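Local structure of alpha-rhamnosidase (Dictyoglomus thermophilum, 6I60) at residues Phe114-Arg118 / Pro128-Val132; Thr363-Asp367 / Val447-Ile453. The protein probably hydrolyses terminal non-reducing alpha-L-rhamnose residues in alpha-L-rhamnosides, including rhamnosylated natural flavonoids. All blocks are in the same frame, centred on the assembly; numbering follows the deposited sequence.

Interaction 1: Phe114-Arg118 / Pro128-Val132; sequences FWKVR and PFSVV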
ATOM      1  N   PHE A 114      11.524   3.858 -26.475  1.00 50.51           N
ATOM      2  CA  PHE A 114      11.213   5.270 -26.321  1.00 56.51           C
ATOM      3  C   PHE A 114       9.777   5.505 -26.765  1.00 62.10           C
ATOM      4  O   PHE A 114       9.266   4.804 -27.644  1.00 59.36           O
ATOM      5  CB  PHE A 114      12.170   6.152 -27.140  1.00 63.48           C
ATOM      6  CG  PHE A 114      13.624   5.809 -26.954  1.00 66.77           C
ATOM      7  CD1 PHE A 114      14.203   4.761 -27.654  1.00 58.42           C
ATOM      8  CD2 PHE A 114      14.416   6.539 -26.081  1.00 65.40           C
ATOM      9  CE1 PHE A 114      15.535   4.443 -27.480  1.00 56.79           C
ATOM     10  CE2 PHE A 114      15.752   6.227 -25.906  1.00 59.03           C
ATOM     11  CZ  PHE A 114      16.312   5.178 -26.607  1.00 51.10           C
ATOM     12  N   TRP A 115       9.124   6.494 -26.157  1.00 61.77           N
ATOM     13  CA  TRP A 115       7.741   6.768 -26.520  1.00 55.95           C
ATOM     14  C   TRP A 115       7.379   8.212 -26.209  1.00 52.43           C
ATOM     15  O   TRP A 115       7.764   8.748 -25.167  1.00 59.46           O
ATOM     16  CB  TRP A 115       6.772   5.809 -25.811  1.00 58.41           C
ATOM     17  CG  TRP A 115       6.625   6.018 -24.329  1.00 61.39           C
ATOM     18  CD1 TRP A 115       7.584   5.840 -23.373  1.00 59.95           C
ATOM     19  CD2 TRP A 115       5.436   6.418 -23.633  1.00 56.26           C
ATOM     20  NE1 TRP A 115       7.067   6.113 -22.128  1.00 56.07           N
ATOM     21  CE2 TRP A 115       5.751   6.470 -22.261  1.00 50.71           C
ATOM     22  CE3 TRP A 115       4.136   6.743 -24.039  1.00 50.43           C
ATOM     23  CZ2 TRP A 115       4.816   6.835 -21.293  1.00 57.77           C
ATOM     24  CZ3 TRP A 115       3.209   7.103 -23.077  1.00 50.69           C
ATOM     25  CH2 TRP A 115       3.554   7.145 -21.720  1.00 56.93           C
ATOM     26  N   LYS A 116       6.647   8.831 -27.132  1.00 48.02           N
ATOM     27  CA  LYS A 116       6.024  10.133 -26.954  1.00 56.46           C
ATOM     28  C   LYS A 116       4.526   9.994 -27.194  1.00 59.53           C
ATOM     29  O   LYS A 116       4.037   8.935 -27.596  1.00 55.66           O
ATOM     30  CB  LYS A 116       6.627  11.177 -27.902  1.00 59.13           C
ATOM     31  CG  LYS A 116       8.000  10.817 -28.440  1.00 62.89           C
ATOM     32  CD  LYS A 116       8.314  11.579 -29.718  1.00 62.38           C
ATOM     33  CE  LYS A 116       7.544  11.014 -30.902  1.00 66.14           C
ATOM     34  NZ  LYS A 116       7.858  11.739 -32.166  1.00 55.72           N
ATOM     35  N   VAL A 117       3.785  11.074 -26.952  1.00 51.66           N
ATOM     36  CA  VAL A 117       2.337  11.035 -27.137  1.00 54.39           C
ATOM     37  C   VAL A 117       1.835  12.445 -27.417  1.00 54.67           C
ATOM     38  O   VAL A 117       2.349  13.426 -26.872  1.00 56.55           O
ATOM     39  CB  VAL A 117       1.633  10.398 -25.912  1.00 50.04           C
ATOM     40  CG1 VAL A 117       1.745  11.288 -24.692  1.00 49.78           C
ATOM     41  CG2 VAL A 117       0.174  10.097 -26.224  1.00 47.76           C
ATOM     42  N   ARG A 118       0.840  12.536 -28.295  1.00 53.45           N
ATOM     43  CA  ARG A 118       0.091  13.756 -28.554  1.00 55.28           C
ATOM     44  C   ARG A 118      -1.358  13.555 -28.136  1.00 55.74           C
ATOM     45  O   ARG A 118      -1.838  12.426 -28.001  1.00 59.23           O
ATOM     46  CB  ARG A 118       0.144  14.151 -30.034  1.00 62.95           C
ATOM     47  CG  ARG A 118       1.535  14.406 -30.577  1.00 70.97           C
ATOM     48  CD  ARG A 118       1.483  14.913 -32.014  1.00 74.68           C
ATOM     49  NE  ARG A 118       0.647  14.076 -32.873  1.00 69.65           N
ATOM     50  CZ  ARG A 118       0.889  13.848 -34.160  1.00 64.12           C
ATOM     51  NH1 ARG A 118       1.945  14.396 -34.745  1.00 62.11           N
ATOM     52  NH2 ARG A 118       0.072  13.079 -34.865  1.00 63.45           N
ATOM     53  N   PRO A 128       1.555  19.474 -29.572  1.00 58.29           N
ATOM     54  CA  PRO A 128       2.900  18.979 -29.887  1.00 55.71           C
ATOM     55  C   PRO A 128       3.184  17.660 -29.186  1.00 56.36           C
ATOM     56  O   PRO A 128       2.488  17.241 -28.259  1.00 60.93           O
ATOM     57  CB  PRO A 128       3.824  20.092 -29.383  1.00 49.16           C
ATOM     58  CG  PRO A 128       2.958  21.302 -29.291  1.00 60.86           C
ATOM     59  CD  PRO A 128       1.592  20.803 -28.939  1.00 59.82           C
ATOM     60  N   PHE A 129       4.235  16.993 -29.653  1.00 57.35           N
ATOM     61  CA  PHE A 129       4.630  15.724 -29.065  1.00 61.38           C
ATOM     62  C   PHE A 129       5.221  15.939 -27.678  1.00 61.07           C
ATOM     63  O   PHE A 129       5.844  16.964 -27.392  1.00 63.34           O
ATOM     64  CB  PHE A 129       5.642  15.009 -29.962  1.00 64.77           C
ATOM     65  CG  PHE A 129       5.038  13.942 -30.829  1.00 66.80           C
ATOM     66  CD1 PHE A 129       4.546  12.772 -30.273  1.00 63.05           C
ATOM     67  CD2 PHE A 129       4.964  14.106 -32.202  1.00 65.27           C
ATOM     68  CE1 PHE A 129       3.989  11.789 -31.069  1.00 61.74           C
ATOM     69  CE2 PHE A 129       4.411  13.126 -33.004  1.00 60.69           C
ATOM     70  CZ  PHE A 129       3.923  11.967 -32.437  1.00 63.54           C
ATOM     71  N   SER A 130       5.009  14.956 -26.808  1.00 61.73           N
ATOM     72  CA  SER A 130       5.571  15.010 -25.471  1.00 59.51           C
ATOM     73  C   SER A 130       7.079  14.778 -25.518  1.00 61.45           C
ATOM     74  O   SER A 130       7.648  14.384 -26.540  1.00 65.71           O
ATOM     75  CB  SER A 130       4.910  13.966 -24.573  1.00 59.62           C
ATOM     76  OG  SER A 130       5.403  12.672 -24.872  1.00 52.25           O
ATOM     77  N   VAL A 131       7.733  15.032 -24.385  1.00 60.53           N
ATOM     78  CA  VAL A 131       9.155  14.746 -24.271  1.00 55.40           C
ATOM     79  C   VAL A 131       9.364  13.239 -24.303  1.00 61.61           C
ATOM     80  O   VAL A 131       8.607  12.474 -23.690  1.00 65.37           O
ATOM     81  CB  VAL A 131       9.726  15.377 -22.989  1.00 50.97           C
ATOM     82  CG1 VAL A 131      11.015  14.688 -22.572  1.00 53.59           C
ATOM     83  CG2 VAL A 131       9.959  16.867 -23.196  1.00 59.31           C
ATOM     84  N   VAL A 132      10.385  12.802 -25.044  1.00 65.30           N
ATOM     85  CA  VAL A 132      10.640  11.376 -25.221  1.00 63.18           C
ATOM     86  C   VAL A 132      10.886  10.729 -23.866  1.00 57.60           C
ATOM     87  O   VAL A 132      11.814  11.104 -23.139  1.00 60.89           O
ATOM     88  CB  VAL A 132      11.823  11.157 -26.169  1.00 53.76           C
ATOM     89  CG1 VAL A 132      12.239   9.694 -26.174  1.00 51.60           C
ATOM     90  CG2 VAL A 132      11.467  11.626 -27.571  1.00 57.97           C
TER

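Interaction 2: Thr363-Asp367 / Val447-Ile453; sequences TYVYD and VPTLEDI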
ATOM      1  N   THR A 363      21.550   1.153  31.514  1.00 62.80           N
ATOM      2  CA  THR A 363      20.460   1.045  30.554  1.00 57.06           C
ATOM      3  C   THR A 363      19.980   2.449  30.200  1.00 62.16           C
ATOM      4  O   THR A 363      19.616   3.225  31.088  1.00 61.68           O
ATOM      5  CB  THR A 363      19.313   0.215  31.130  1.00 60.71           C
ATOM      6  OG1 THR A 363      19.809  -1.061  31.557  1.00 63.56           O
ATOM      7  CG2 THR A 363      18.220   0.012  30.094  1.00 55.92           C
ATOM      8  N   TYR A 364      19.981   2.769  28.907  1.00 61.28           N
ATOM      9  CA  TYR A 364      19.567   4.078  28.418  1.00 57.82           C
ATOM     10  C   TYR A 364      18.425   3.911  27.426  1.00 61.56           C
ATOM     11  O   TYR A 364      18.526   3.118  26.482  1.00 49.93           O
ATOM     12  CB  TYR A 364      20.746   4.818  27.780  1.00 54.87           C
ATOM     13  CG  TYR A 364      21.821   5.157  28.784  1.00 58.15           C
ATOM     14  CD1 TYR A 364      22.864   4.275  29.039  1.00 56.14           C
ATOM     15  CD2 TYR A 364      21.779   6.347  29.498  1.00 59.69           C
ATOM     16  CE1 TYR A 364      23.842   4.575  29.968  1.00 61.64           C
ATOM     17  CE2 TYR A 364      22.753   6.657  30.429  1.00 59.55           C
ATOM     18  CZ  TYR A 364      23.782   5.767  30.661  1.00 62.07           C
ATOM     19  OH  TYR A 364      24.750   6.073  31.587  1.00 57.84           O
ATOM     20  N   VAL A 365      17.345   4.657  27.642  1.00 59.99           N
ATOM     21  CA  VAL A 365      16.113   4.528  26.873  1.00 50.96           C
ATOM     22  C   VAL A 365      15.905   5.794  26.054  1.00 52.66           C
ATOM     23  O   VAL A 365      16.026   6.907  26.580  1.00 51.32           O
ATOM     24  CB  VAL A 365      14.907   4.270  27.790  1.00 52.69           C
ATOM     25  CG1 VAL A 365      13.616   4.437  27.013  1.00 49.44           C
ATOM     26  CG2 VAL A 365      14.999   2.886  28.411  1.00 52.71           C
ATOM     27  N   TYR A 366      15.579   5.621  24.776  1.00 53.86           N
ATOM     28  CA  TYR A 366      15.292   6.726  23.874  1.00 51.72           C
ATOM     29  C   TYR A 366      13.813   6.738  23.512  1.00 47.93           C
ATOM     30  O   TYR A 366      13.175   5.688  23.406  1.00 50.81           O
ATOM     31  CB  TYR A 366      16.129   6.626  22.597  1.00 48.00           C
ATOM     32  CG  TYR A 366      17.576   7.011  22.780  1.00 56.78           C
ATOM     33  CD1 TYR A 366      18.494   6.110  23.304  1.00 55.26           C
ATOM     34  CD2 TYR A 366      18.027   8.275  22.430  1.00 57.40           C
ATOM     35  CE1 TYR A 366      19.819   6.459  23.473  1.00 56.92           C
ATOM     36  CE2 TYR A 366      19.349   8.633  22.594  1.00 60.46           C
ATOM     37  CZ  TYR A 366      20.242   7.720  23.115  1.00 59.68           C
ATOM     38  OH  TYR A 366      21.560   8.071  23.280  1.00 60.22           O
ATOM     39  N   ASP A 367      13.274   7.937  23.323  1.00 51.58           N
ATOM     40  CA  ASP A 367      11.900   8.126  22.875  1.00 47.44           C
ATOM     41  C   ASP A 367      11.925   8.946  21.595  1.00 48.17           C
ATOM     42  O   ASP A 367      12.485  10.048  21.569  1.00 48.96           O
ATOM     43  CB  ASP A 367      11.056   8.817  23.947  1.00 51.49           C
ATOM     44  CG  ASP A 367       9.617   9.030  23.509  1.00 52.40           C
ATOM     45  OD1 ASP A 367       9.211   8.437  22.488  1.00 50.10           O
ATOM     46  OD2 ASP A 367       8.892   9.788  24.188  1.00 49.77           O
ATOM     47  N   VAL A 447      27.974   7.075  28.397  1.00 57.20           N
ATOM     48  CA  VAL A 447      26.652   7.687  28.319  1.00 59.15           C
ATOM     49  C   VAL A 447      26.412   8.107  26.871  1.00 58.02           C
ATOM     50  O   VAL A 447      27.223   8.865  26.319  1.00 60.49           O
ATOM     51  CB  VAL A 447      26.534   8.891  29.263  1.00 57.40           C
ATOM     52  CG1 VAL A 447      25.114   9.434  29.261  1.00 48.67           C
ATOM     53  CG2 VAL A 447      26.957   8.503  30.671  1.00 56.88           C
ATOM     54  N   PRO A 448      25.347   7.639  26.226  1.00 54.27           N
ATOM     55  CA  PRO A 448      25.044   8.089  24.867  1.00 51.26           C
ATOM     56  C   PRO A 448      24.194   9.354  24.867  1.00 53.00           C
ATOM     57  O   PRO A 448      23.562   9.718  25.861  1.00 50.78           O
ATOM     58  CB  PRO A 448      24.268   6.902  24.280  1.00 54.47           C
ATOM     59  CG  PRO A 448      23.578   6.293  25.459  1.00 54.83           C
ATOM     60  CD  PRO A 448      24.413   6.596  26.689  1.00 59.98           C
ATOM     61  N   THR A 449      24.202  10.032  23.723  1.00 53.41           N
ATOM     62  CA  THR A 449      23.459  11.271  23.529  1.00 50.35           C
ATOM     63  C   THR A 449      22.364  11.065  22.489  1.00 47.45           C
ATOM     64  O   THR A 449      22.147   9.960  21.984  1.00 57.76           O
ATOM     65  CB  THR A 449      24.391  12.409  23.107  1.00 50.75           C
ATOM     66  OG1 THR A 449      24.539  12.402  21.681  1.00 56.94           O
ATOM     67  CG2 THR A 449      25.756  12.255  23.751  1.00 55.20           C
ATOM     68  N   LEU A 450      21.671  12.155  22.164  1.00 47.03           N
ATOM     69  CA  LEU A 450      20.620  12.115  21.155  1.00 49.25           C
ATOM     70  C   LEU A 450      21.163  12.150  19.733  1.00 56.08           C
ATOM     71  O   LEU A 450      20.382  11.994  18.788  1.00 66.11           O
ATOM     72  CB  LEU A 450      19.648  13.278  21.363  1.00 53.80           C
ATOM     73  CG  LEU A 450      19.048  13.413  22.764  1.00 54.91           C
ATOM     74  CD1 LEU A 450      18.002  14.515  22.800  1.00 44.18           C
ATOM     75  CD2 LEU A 450      18.450  12.093  23.223  1.00 58.43           C
ATOM     76  N   GLU A 451      22.468  12.357  19.557  1.00 52.66           N
ATOM     77  CA  GLU A 451      23.083  12.298  18.237  1.00 55.91           C
ATOM     78  C   GLU A 451      23.585  10.902  17.891  1.00 61.43           C
ATOM     79  O   GLU A 451      23.613  10.536  16.709  1.00 65.87           O
ATOM     80  CB  GLU A 451      24.241  13.296  18.147  1.00 58.94           C
ATOM     81  CG  GLU A 451      24.880  13.405  16.766  1.00 81.90           C
ATOM     82  CD  GLU A 451      26.195  12.639  16.653  1.00 83.00           C
ATOM     83  OE1 GLU A 451      26.529  11.871  17.582  1.00 70.78           O
ATOM     84  OE2 GLU A 451      26.894  12.805  15.629  1.00 77.63           O
ATOM     85  N   ASP A 452      23.972  10.113  18.894  1.00 55.26           N
ATOM     86  CA  ASP A 452      24.481   8.764  18.669  1.00 55.06           C
ATOM     87  C   ASP A 452      23.398   7.777  18.259  1.00 56.21           C
ATOM     88  O   ASP A 452      23.725   6.624  17.960  1.00 61.02           O
ATOM     89  CB  ASP A 452      25.189   8.258  19.927  1.00 57.60           C
ATOM     90  CG  ASP A 452      26.304   9.181  20.376  1.00 62.77           C
ATOM     91  OD1 ASP A 452      26.905   9.856  19.513  1.00 66.47           O
ATOM     92  OD2 ASP A 452      26.579   9.233  21.594  1.00 65.30           O
ATOM     93  N   ILE A 453      22.133   8.188  18.242  1.00 58.30           N
ATOM     94  CA  ILE A 453      21.021   7.340  17.832  1.00 56.14           C
ATOM     95  C   ILE A 453      20.313   8.023  16.670  1.00 58.98           C
ATOM     96  O   ILE A 453      19.995   9.215  16.747  1.00 68.19           O
ATOM     97  CB  ILE A 453      20.045   7.080  18.996  1.00 60.48           C
ATOM     98  CG1 ILE A 453      20.644   6.075  19.979  1.00 55.82           C
ATOM     99  CG2 ILE A 453      18.710   6.575  18.482  1.00 58.63           C
ATOM    100  CD1 ILE A 453      21.305   4.899  19.306  1.00 62.85           C
TER

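Interaction 1: Phe114-Arg118 / Pro128-Val132
Lys116 and Arg118 hold the ring of Phe129 between them, one on each face. Followed outward, the lysine first sets its CB against Phe129 CD1 (3.5 Å) and near the hydroxyl of Ser130. Lys116 CG then lies 3.7 Å from Val132 CG2, and Lys116 CD passes between that methyl and Phe129 CD1. A bend at chi3 (-75°) swings the end of the chain over the ring: Lys116 CE makes a CH-pi contact, and Lys116 NZ stands 3.6 Å from the Phe129 ring centroid, only 6° off its normal, in a cation-pi interaction. The same ammonium group is hydrogen-bonded to Ile80 O. On the opposite face, Arg118 CG sits 3.5 Å from the centroid of the Phe129 ring, and the guanidinium, tilted 36° to the ring and salt-bridged to Glu126, reaches over the rim near Phe129 CE2. With an alanine at Phe129 the two aliphatic chains are likely to lose the surface they press on, and the ammonium its aromatic partner. Beside this stack, Ser130 grips Val117 twice: Ser130 N donates to Val117 O (3.1 Å), and Ser130 OG accepts from Val117 N (3.1 Å). The loop 128-132 thus runs back antiparallel along strand 112-120 and leads into strand 133-137, which pairs with that strand in the N-terminal immunoglobulin-like domain, while strand 68-74 pairs with the other edge of strand 112-120.

Interaction 2: Thr363-Asp367 / Val447-Ile453
Tyr364 lays one face of its ring against Pro448, whose CD lies 3.6 Å from the ring centroid and 12° off the normal, a CH-pi contact. Farther out on the same ring, Val447 crosses at about a right angle, with Val447 CG1 3.8 Å from Tyr364 CE2 and CG2 near the hydroxyl. Two residues on, Tyr366 has CG anti to its carbonyl carbon (chi1 -75°) and extends its ring into the bend of 447-453. Ile453 CG1 lies over one face, 3.7 Å from the Tyr366 ring centroid and offset toward the rim, and Leu450 CD2 approaches Tyr366 CE2 obliquely. At the ring edge the Tyr366 hydroxyl is modelled against Thr449 O, closer than a normal hydrogen bond, so this pairing is doubtful. Just past the phenol the chain makes an ST turn, Glu451 N donating to Thr449 OG1 (3.0 Å), while Thr449 N also reaches Asp452 OD2 (3.3 Å) from above the carboxylate plane. Ile453 opens strand 453-458 and packs on Ile376 and Ile378 of strand 375-380. Within the concanavalin-like domain, the two tyrosines therefore join strand 363-368 and its paired neighbours 355-357 and 438-442 to the loop that leads into strand 453-458.

Interaction 1 and interaction 2 lie far apart, with centres 53 Å from each other and nearest atoms about 41 Å apart, and they share no strand or sheet. They follow in series along the chain: interaction 1 closes within the N-terminal immunoglobulin-like domain before interaction 2 opens in the concanavalin-like domain. The first joins a strand to the loop after it, nine residues intervening; the second spans 79 residues, 37 of them in strands, and so brings distant parts of its domain together. Each contact thus ties a strand to a loop inside its own beta-rich domain, and neither touches the other.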